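Local coordinates for hypothetical protein AQ_328 (Aquifex aeolicus, PDB 1R4V) that is of unknown function but adopts an all-helical, ancestral histone fold and may take part in protein heterodimerization, at residues F29-H34 with E101-V106; K95-I100 with Y131-G136; N54-A59 with G137-H142. All coordinates share one frame; numbering follows the deposited sequence. Where two conformers were deposited one is given.

Contact 1 (F29-H34 with E101-V106); sequences FDKLDH and EQDMGV. With ZN (zinc ion), chain C; CAC (cacodylate ion), chain D.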
# COMPACT_ATOMS: atom_id res chain seq x y z
N PHE A 29 7.39 10.56 -4.50
CA PHE A 29 6.23 11.03 -5.30
C PHE A 29 6.63 11.05 -6.76
O PHE A 29 6.01 10.45 -7.64
CB PHE A 29 5.79 12.43 -4.86
CG PHE A 29 4.90 12.49 -3.65
CD1 PHE A 29 5.09 11.68 -2.54
CD2 PHE A 29 3.84 13.39 -3.62
CE1 PHE A 29 4.28 11.77 -1.44
CE2 PHE A 29 3.00 13.48 -2.53
CZ PHE A 29 3.22 12.67 -1.43
N ASP A 30 7.72 11.78 -7.00
CA ASP A 30 8.46 11.75 -8.25
C ASP A 30 8.44 10.39 -8.95
O ASP A 30 7.90 10.23 -10.03
CB ASP A 30 9.89 12.20 -7.89
CG ASP A 30 10.23 11.89 -6.41
OD1 ASP A 30 10.87 10.85 -6.05
OD2 ASP A 30 9.82 12.68 -5.52
N LYS A 31 9.01 9.37 -8.30
CA LYS A 31 9.19 8.03 -8.86
C LYS A 31 7.89 7.26 -9.02
O LYS A 31 7.74 6.44 -9.94
CB LYS A 31 10.15 7.26 -7.95
CG LYS A 31 11.52 7.93 -8.01
CD LYS A 31 12.40 7.66 -6.81
CE LYS A 31 12.98 6.30 -6.87
NZ LYS A 31 14.40 6.37 -6.37
N LEU A 32 6.97 7.50 -8.09
CA LEU A 32 5.66 6.87 -8.15
C LEU A 32 4.89 7.46 -9.33
O LEU A 32 4.33 6.72 -10.12
CB LEU A 32 4.90 7.12 -6.86
CG LEU A 32 3.54 6.39 -6.75
CD1 LEU A 32 3.73 4.89 -6.62
CD2 LEU A 32 2.78 6.96 -5.60
N ASP A 33 4.89 8.79 -9.40
CA ASP A 33 4.24 9.56 -10.46
C ASP A 33 4.70 9.03 -11.79
O ASP A 33 3.93 8.58 -12.64
CB ASP A 33 4.58 11.04 -10.24
CG ASP A 33 4.11 11.98 -11.34
OD1 ASP A 33 3.44 11.58 -12.31
OD2 ASP A 33 4.41 13.18 -11.28
N HIS A 34 6.02 9.04 -11.95
CA HIS A 34 6.66 8.53 -13.14
C HIS A 34 6.31 7.06 -13.44
O HIS A 34 5.99 6.74 -14.58
CB HIS A 34 8.16 8.82 -13.05
CG HIS A 34 8.89 8.58 -14.32
ND1 HIS A 34 9.40 9.61 -15.08
CD2 HIS A 34 9.19 7.43 -14.96
CE1 HIS A 34 10.00 9.10 -16.14
NE2 HIS A 34 9.88 7.78 -16.09
N GLU A 101 11.44 -4.32 -11.56
CA GLU A 101 12.83 -3.86 -11.46
C GLU A 101 12.95 -2.36 -11.19
O GLU A 101 13.80 -1.94 -10.40
CB GLU A 101 13.62 -4.26 -12.72
CG GLU A 101 13.52 -5.75 -13.00
CD GLU A 101 14.74 -6.36 -13.68
OE1 GLU A 101 15.51 -5.64 -14.36
OE2 GLU A 101 14.92 -7.60 -13.53
N GLN A 102 12.07 -1.58 -11.82
CA GLN A 102 12.04 -0.13 -11.63
C GLN A 102 11.69 0.27 -10.21
O GLN A 102 10.81 -0.32 -9.57
CB GLN A 102 11.03 0.52 -12.57
CG GLN A 102 10.92 2.05 -12.44
CD GLN A 102 10.29 2.70 -13.66
OE1 GLN A 102 10.37 2.14 -14.75
NE2 GLN A 102 9.66 3.87 -13.49
N ASP A 103 12.40 1.28 -9.72
CA ASP A 103 12.14 1.84 -8.41
C ASP A 103 10.94 2.78 -8.55
O ASP A 103 11.04 3.76 -9.28
CB ASP A 103 13.39 2.58 -7.98
CG ASP A 103 13.27 3.18 -6.61
OD1 ASP A 103 14.25 3.86 -6.24
OD2 ASP A 103 12.29 3.05 -5.84
N MSE A 104 9.83 2.50 -7.87
CA MSE A 104 8.66 3.40 -7.89
C MSE A 104 8.50 4.21 -6.61
O MSE A 104 7.45 4.80 -6.36
CB MSE A 104 7.39 2.65 -8.25
CG MSE A 104 6.92 1.66 -7.20
SE MSE A 104 5.20 0.73 -7.60
CE MSE A 104 5.85 -0.64 -8.82
N GLY A 105 9.55 4.25 -5.80
CA GLY A 105 9.63 5.11 -4.62
C GLY A 105 9.13 4.45 -3.34
O GLY A 105 8.94 5.14 -2.35
N VAL A 106 8.92 3.14 -3.34
CA VAL A 106 8.25 2.47 -2.22
C VAL A 106 8.97 2.69 -0.90
O VAL A 106 8.32 2.95 0.11
CB VAL A 106 7.96 0.99 -2.51
CG1 VAL A 106 7.34 0.30 -1.31
CG2 VAL A 106 7.01 0.84 -3.69
ZN ZN C . 4.64 14.59 -12.67
AS CAC D . 7.83 13.53 -13.45
O1 CAC D . 6.33 14.37 -13.68
O2 CAC D . 8.03 12.01 -14.28
C1 CAC D . 9.34 14.69 -13.96
C2 CAC D . 7.83 13.14 -11.53
O HOH W 1 9.87 5.36 -11.27
O HOH W 2 2.95 14.32 -13.90
O HOH W 3 5.77 16.25 -12.27

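Contact 2 (K95-I100 with Y131-G136); sequences KNFQKI and YRNIMG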
# COMPACT_ATOMS: atom_id res chain seq x y z
N LYS A 95 3.52 -10.55 -4.86
CA LYS A 95 4.43 -11.30 -5.73
C LYS A 95 4.75 -10.57 -7.04
O LYS A 95 5.91 -10.56 -7.46
CB LYS A 95 3.86 -12.67 -6.05
CG LYS A 95 3.96 -13.66 -4.91
CD LYS A 95 3.33 -15.01 -5.30
CE LYS A 95 2.89 -15.83 -4.07
NZ LYS A 95 3.93 -15.85 -3.00
N ASN A 96 3.74 -9.98 -7.67
CA ASN A 96 3.95 -9.20 -8.89
C ASN A 96 4.84 -8.00 -8.61
O ASN A 96 5.68 -7.66 -9.45
CB ASN A 96 2.66 -8.67 -9.54
CG ASN A 96 1.76 -9.75 -10.08
OD1 ASN A 96 2.17 -10.90 -10.29
ND2 ASN A 96 0.50 -9.39 -10.31
N PHE A 97 4.66 -7.35 -7.46
CA PHE A 97 5.50 -6.22 -7.09
C PHE A 97 6.98 -6.60 -6.97
O PHE A 97 7.86 -5.85 -7.42
CB PHE A 97 5.07 -5.53 -5.80
CG PHE A 97 6.05 -4.49 -5.32
CD1 PHE A 97 6.14 -3.26 -5.95
CD2 PHE A 97 6.92 -4.76 -4.27
CE1 PHE A 97 7.07 -2.32 -5.53
CE2 PHE A 97 7.83 -3.82 -3.83
CZ PHE A 97 7.92 -2.60 -4.47
N GLN A 98 7.25 -7.75 -6.37
CA GLN A 98 8.62 -8.20 -6.16
C GLN A 98 9.36 -8.46 -7.48
O GLN A 98 10.58 -8.39 -7.52
CB GLN A 98 8.66 -9.43 -5.25
CG GLN A 98 8.22 -9.09 -3.82
CD GLN A 98 7.82 -10.30 -2.96
OE1 GLN A 98 8.07 -10.28 -1.75
NE2 GLN A 98 7.20 -11.31 -3.55
N LYS A 99 8.64 -8.75 -8.56
CA LYS A 99 9.29 -8.93 -9.84
C LYS A 99 9.47 -7.63 -10.65
O LYS A 99 10.01 -7.69 -11.75
CB LYS A 99 8.68 -10.10 -10.64
CG LYS A 99 7.22 -10.13 -10.98
CD LYS A 99 6.79 -11.57 -11.27
CE LYS A 99 5.40 -11.63 -11.92
NZ LYS A 99 4.65 -12.86 -11.55
N ILE A 100 9.09 -6.48 -10.10
CA ILE A 100 9.31 -5.19 -10.76
C ILE A 100 10.73 -4.68 -10.49
O ILE A 100 11.16 -4.61 -9.34
CB ILE A 100 8.26 -4.15 -10.33
CG1 ILE A 100 6.88 -4.58 -10.85
CG2 ILE A 100 8.59 -2.75 -10.85
CD1 ILE A 100 5.76 -3.82 -10.26
N TYR A 131 7.72 -4.94 4.89
CA TYR A 131 6.78 -3.85 4.70
C TYR A 131 6.88 -3.24 3.32
O TYR A 131 5.88 -2.76 2.78
CB TYR A 131 7.02 -2.75 5.74
CG TYR A 131 6.39 -2.92 7.09
CD1 TYR A 131 5.78 -4.11 7.50
CD2 TYR A 131 6.39 -1.84 7.97
CE1 TYR A 131 5.21 -4.24 8.77
CE2 TYR A 131 5.80 -1.95 9.23
CZ TYR A 131 5.21 -3.13 9.62
OH TYR A 131 4.67 -3.16 10.87
N ARG A 132 8.07 -3.20 2.73
CA ARG A 132 8.19 -2.65 1.38
C ARG A 132 7.44 -3.49 0.34
O ARG A 132 6.82 -2.96 -0.57
CB ARG A 132 9.65 -2.42 1.01
CG ARG A 132 10.50 -3.68 0.85
CD ARG A 132 11.97 -3.36 0.53
NE ARG A 132 12.02 -2.33 -0.51
CZ ARG A 132 11.77 -2.56 -1.79
NH1 ARG A 132 11.84 -1.53 -2.63
NH2 ARG A 132 11.48 -3.77 -2.25
N ASN A 133 7.47 -4.81 0.49
CA ASN A 133 6.75 -5.71 -0.41
C ASN A 133 5.25 -5.60 -0.20
O ASN A 133 4.50 -5.59 -1.15
CB ASN A 133 7.23 -7.14 -0.26
CG ASN A 133 8.68 -7.26 -0.68
OD1 ASN A 133 9.12 -6.61 -1.64
ND2 ASN A 133 9.45 -8.03 0.08
N ILE A 134 4.81 -5.49 1.05
CA ILE A 134 3.38 -5.34 1.33
C ILE A 134 2.85 -4.04 0.74
O ILE A 134 1.79 -4.03 0.09
CB ILE A 134 3.14 -5.41 2.84
CG1 ILE A 134 3.50 -6.81 3.34
CG2 ILE A 134 1.69 -5.06 3.16
CD1 ILE A 134 3.52 -6.96 4.85
N MSE A 135 3.57 -2.95 0.96
CA MSE A 135 3.15 -1.66 0.45
C MSE A 135 3.18 -1.61 -1.06
O MSE A 135 2.29 -1.05 -1.67
CB MSE A 135 4.00 -0.52 1.00
CG MSE A 135 3.10 0.73 1.11
SE MSE A 135 4.23 2.23 1.31
CE MSE A 135 3.09 3.75 0.58
N GLY A 136 4.22 -2.18 -1.65
CA GLY A 136 4.30 -2.30 -3.10
C GLY A 136 3.14 -3.07 -3.70
O GLY A 136 2.60 -2.64 -4.70

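Contact 3 (N54-A59 with G137-H142); sequences NSVKAA and GLLLMH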
# COMPACT_ATOMS: atom_id res chain seq x y z
N ASN A 54 -3.00 7.64 1.56
CA ASN A 54 -3.83 7.53 2.75
C ASN A 54 -4.64 6.23 2.69
O ASN A 54 -4.83 5.59 3.72
CB ASN A 54 -4.74 8.72 2.96
CG ASN A 54 -3.99 9.95 3.45
OD1 ASN A 54 -2.88 9.86 3.99
ND2 ASN A 54 -4.61 11.12 3.28
N SER A 55 -5.08 5.84 1.50
CA SER A 55 -5.83 4.60 1.31
C SER A 55 -4.91 3.38 1.50
O SER A 55 -5.31 2.39 2.12
CB SER A 55 -6.51 4.60 -0.06
OG SER A 55 -7.18 3.38 -0.28
N VAL A 56 -3.69 3.45 0.99
CA VAL A 56 -2.70 2.39 1.19
C VAL A 56 -2.43 2.20 2.68
O VAL A 56 -2.43 1.09 3.21
CB VAL A 56 -1.41 2.66 0.37
CG1 VAL A 56 -0.29 1.72 0.77
CG2 VAL A 56 -1.70 2.54 -1.13
N LYS A 57 -2.22 3.31 3.39
CA LYS A 57 -1.95 3.29 4.82
C LYS A 57 -3.12 2.71 5.60
O LYS A 57 -2.90 1.94 6.53
CB LYS A 57 -1.65 4.71 5.29
CG LYS A 57 -1.36 4.92 6.78
CD LYS A 57 -1.16 6.43 7.07
CE LYS A 57 -0.81 6.67 8.53
NZ LYS A 57 -0.41 8.08 8.85
N ALA A 58 -4.34 3.12 5.26
CA ALA A 58 -5.55 2.53 5.86
C ALA A 58 -5.66 1.00 5.69
O ALA A 58 -5.88 0.26 6.65
CB ALA A 58 -6.79 3.23 5.33
N ALA A 59 -5.49 0.54 4.46
CA ALA A 59 -5.52 -0.85 4.09
C ALA A 59 -4.44 -1.64 4.84
O ALA A 59 -4.72 -2.73 5.35
CB ALA A 59 -5.35 -1.01 2.60
N GLY A 137 2.74 -4.17 -3.08
CA GLY A 137 1.54 -4.91 -3.44
C GLY A 137 0.25 -4.12 -3.29
O GLY A 137 -0.66 -4.21 -4.13
N LEU A 138 0.14 -3.36 -2.21
CA LEU A 138 -1.01 -2.49 -1.98
C LEU A 138 -1.08 -1.38 -3.03
O LEU A 138 -2.15 -1.01 -3.47
CB LEU A 138 -1.00 -1.90 -0.57
CG LEU A 138 -1.34 -2.88 0.56
CD1 LEU A 138 -0.99 -2.23 1.87
CD2 LEU A 138 -2.81 -3.34 0.49
N LEU A 139 0.06 -0.87 -3.46
CA LEU A 139 0.10 0.14 -4.52
C LEU A 139 -0.36 -0.43 -5.85
O LEU A 139 -1.18 0.21 -6.53
CB LEU A 139 1.49 0.77 -4.61
CG LEU A 139 1.80 1.81 -3.54
CD1 LEU A 139 3.32 1.98 -3.53
CD2 LEU A 139 1.11 3.13 -3.80
N LEU A 140 0.10 -1.63 -6.20
CA LEU A 140 -0.32 -2.26 -7.45
C LEU A 140 -1.77 -2.62 -7.44
O LEU A 140 -2.43 -2.48 -8.45
CB LEU A 140 0.45 -3.53 -7.75
CG LEU A 140 1.94 -3.30 -8.05
CD1 LEU A 140 2.53 -4.64 -8.44
CD2 LEU A 140 2.17 -2.24 -9.11
N MSE A 141 -2.24 -3.13 -6.29
CA MSE A 141 -3.67 -3.36 -6.13
C MSE A 141 -4.53 -2.12 -6.34
O MSE A 141 -5.52 -2.17 -7.08
CB MSE A 141 -3.95 -3.99 -4.79
CG MSE A 141 -5.41 -4.24 -4.67
SE MSE A 141 -6.30 -2.86 -3.53
CE MSE A 141 -8.06 -3.76 -3.39
N HIS A 142 -4.16 -1.01 -5.71
CA HIS A 142 -4.84 0.26 -5.93
C HIS A 142 -4.79 0.71 -7.39
O HIS A 142 -5.78 1.21 -7.87
CB HIS A 142 -4.28 1.38 -5.05
CG HIS A 142 -4.77 1.34 -3.65
ND1 HIS A 142 -4.35 0.39 -2.73
CD2 HIS A 142 -5.65 2.13 -2.99
CE1 HIS A 142 -4.95 0.61 -1.57
NE2 HIS A 142 -5.74 1.66 -1.71

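Contact 1 (F29-H34 with E101-V106)
Leu32, on the first turn of helix 29-40, comes closest to Met104 of the irregular segment 101-106, with their CA atoms 4.6 Å apart. The Met104 carbonyl faces the helix. Met104 O lies 3.2 Å from Leu32 N, but the angle is too poor for a hydrogen bond. The same O touches Leu32 CB and CD1. Lys31 CB rests against Gly105 N at 3.7 Å. The Lys31 chain bends at chi3 (76°) and chi4 (141°), which carries NZ round to Asp103. Lys31 NZ is paired with Asp103 OD1 in a salt bridge; the modelled length of 2.5 Å is doubtful, because OD1 sits too close to a neighbour. Asp103 OD2 accepts from Gly105 N at 3.0 Å from above the carboxylate plane. This Asx turn lies in the link between helix 88-98 and helix 106-113 of the histone fold, with Gly105 at the N-cap position of the latter. With an alanine in place of Lys31, the Asp103 carboxylate would probably be left without its partner on helix 29-40. A water bridges the segments, giving hydrogen bonds to Lys31 O and Asp103 O and accepting from Gln102 NE2. Gln102 NE2 also reaches the edge of the His34 ring, at CD2. His34 ND1 donates to O2 of a cacodylate ion at 2.9 Å; the ion probably comes from the crystallisation liquor. Cacodylate O1 binds a zinc ion, which Asp33 OD2 and two waters also hold. Arg37 pairs with Asp33 OD1 and also bonds the cacodylate.

Contact 2 (K95-I100 with Y131-G136)
Arg132 O accepts the helical bond from Gly136 N at 2.9 Å and is touched from the other segment by Phe97 CE2 at 3.5 Å. Phe97 carries the contact. With CG anti to the backbone N (chi1 172°), its ring reaches from helix 88-98 to helix 131-149. Gly136 CA sits over the middle of one face of the Phe97 ring, 3.5 Å from the centroid and 9° off the normal, a CH-pi contact. A beta carbon at Gly136 would fall 2.3 Å from Phe97 CD2, so the lack of a side chain at Gly136 is what lets the ring come down on its CA. Asn133 OD1 meets the ring edge in its plane, 3.8 Å from Phe97 CE2. Gln98 crosses Asn133 at about a right angle, their amide planes 76° apart. Gln98 CG lies 3.4 Å from Asn133 OD1. Gln98 OE1 approaches Asn133 ND2, but the angle rules out a hydrogen bond; that ND2 bonds Glu130 instead. Arg132 NH2 stands near Phe97 CE2, while its NE is salt-bridged to Asp107 of helix 106-113. This corner of the histone fold therefore joins its helices by ring-on-backbone packing, and Arg132 and Asn133 take their strongest polar bonds outside the contact.

Contact 3 (N54-A59 with G137-H142)
Ser55 OG and His142 NE2 share a hydrogen bond of 2.7 Å, in which either atom could be the donor. The hydroxyl lies at the edge of the imidazole, in the ring plane. Ser55 OG stands anti to its own backbone N (chi1 177°), and this places OG within bonding distance of the imidazole edge. Val56 CG2 covers one face of the same ring. Val56 CG2 is 3.9 Å from the centroid of the His142 ring and 18° off the normal, a CH-pi contact set somewhat toward the rim. The other branch of Val56, CG1, packs 3.9 Å from Leu138 CB, and CG2 also meets Leu139 CD2. Ala59 CB closes the row against Leu138 CD2 at 4.0 Å and lies near the edge of the imidazole as well.

The imidazole is also held by its own helix. His142 ND1 donates to Leu138 O, one turn back, at 2.7 Å and close to the ring plane. It meets that oxygen from above the carbonyl plane, while His142 N reaches it from the opposite face. One carbonyl thus takes two bonds from the same residue, and the ring is held at both nitrogens.

Farther out, the axes of the two short helical segments pass 9.9 Å apart at 122°. They belong to helix 46-62 and helix 131-149, which cross near the centre of the chain, in the heart of the histone fold. Val167 of helix 157-168 packs on Ser55 and His142, and Leu52 also touches the histidine. All the touching residues are buried. The histidine and serine polar groups are therefore paired inside an otherwise apolar interface, and this fixes the rotation of the imidazole between the helices.

The three contacts lie in one chain of the DUF1931 family, which belongs to the histone clan. Contact 3 is the most central, about 3 Å from the chain centre. The centres of contacts 2 and 3 are about 11 Å apart, those of contacts 1 and 3 about 15 Å, and those of contacts 1 and 2 about 12 Å. Along the chain the order is 29-34, 54-59, 95-100, 101-106, 131-136, 137-142. The second segment of contact 1 directly follows the first of contact 2, and the two contacts interleave. Helix 131-149 carries contacts 2 and 3, and Met104 and Val106 of contact 1 also pack on it, so the three are joined in one connected part of the histone fold.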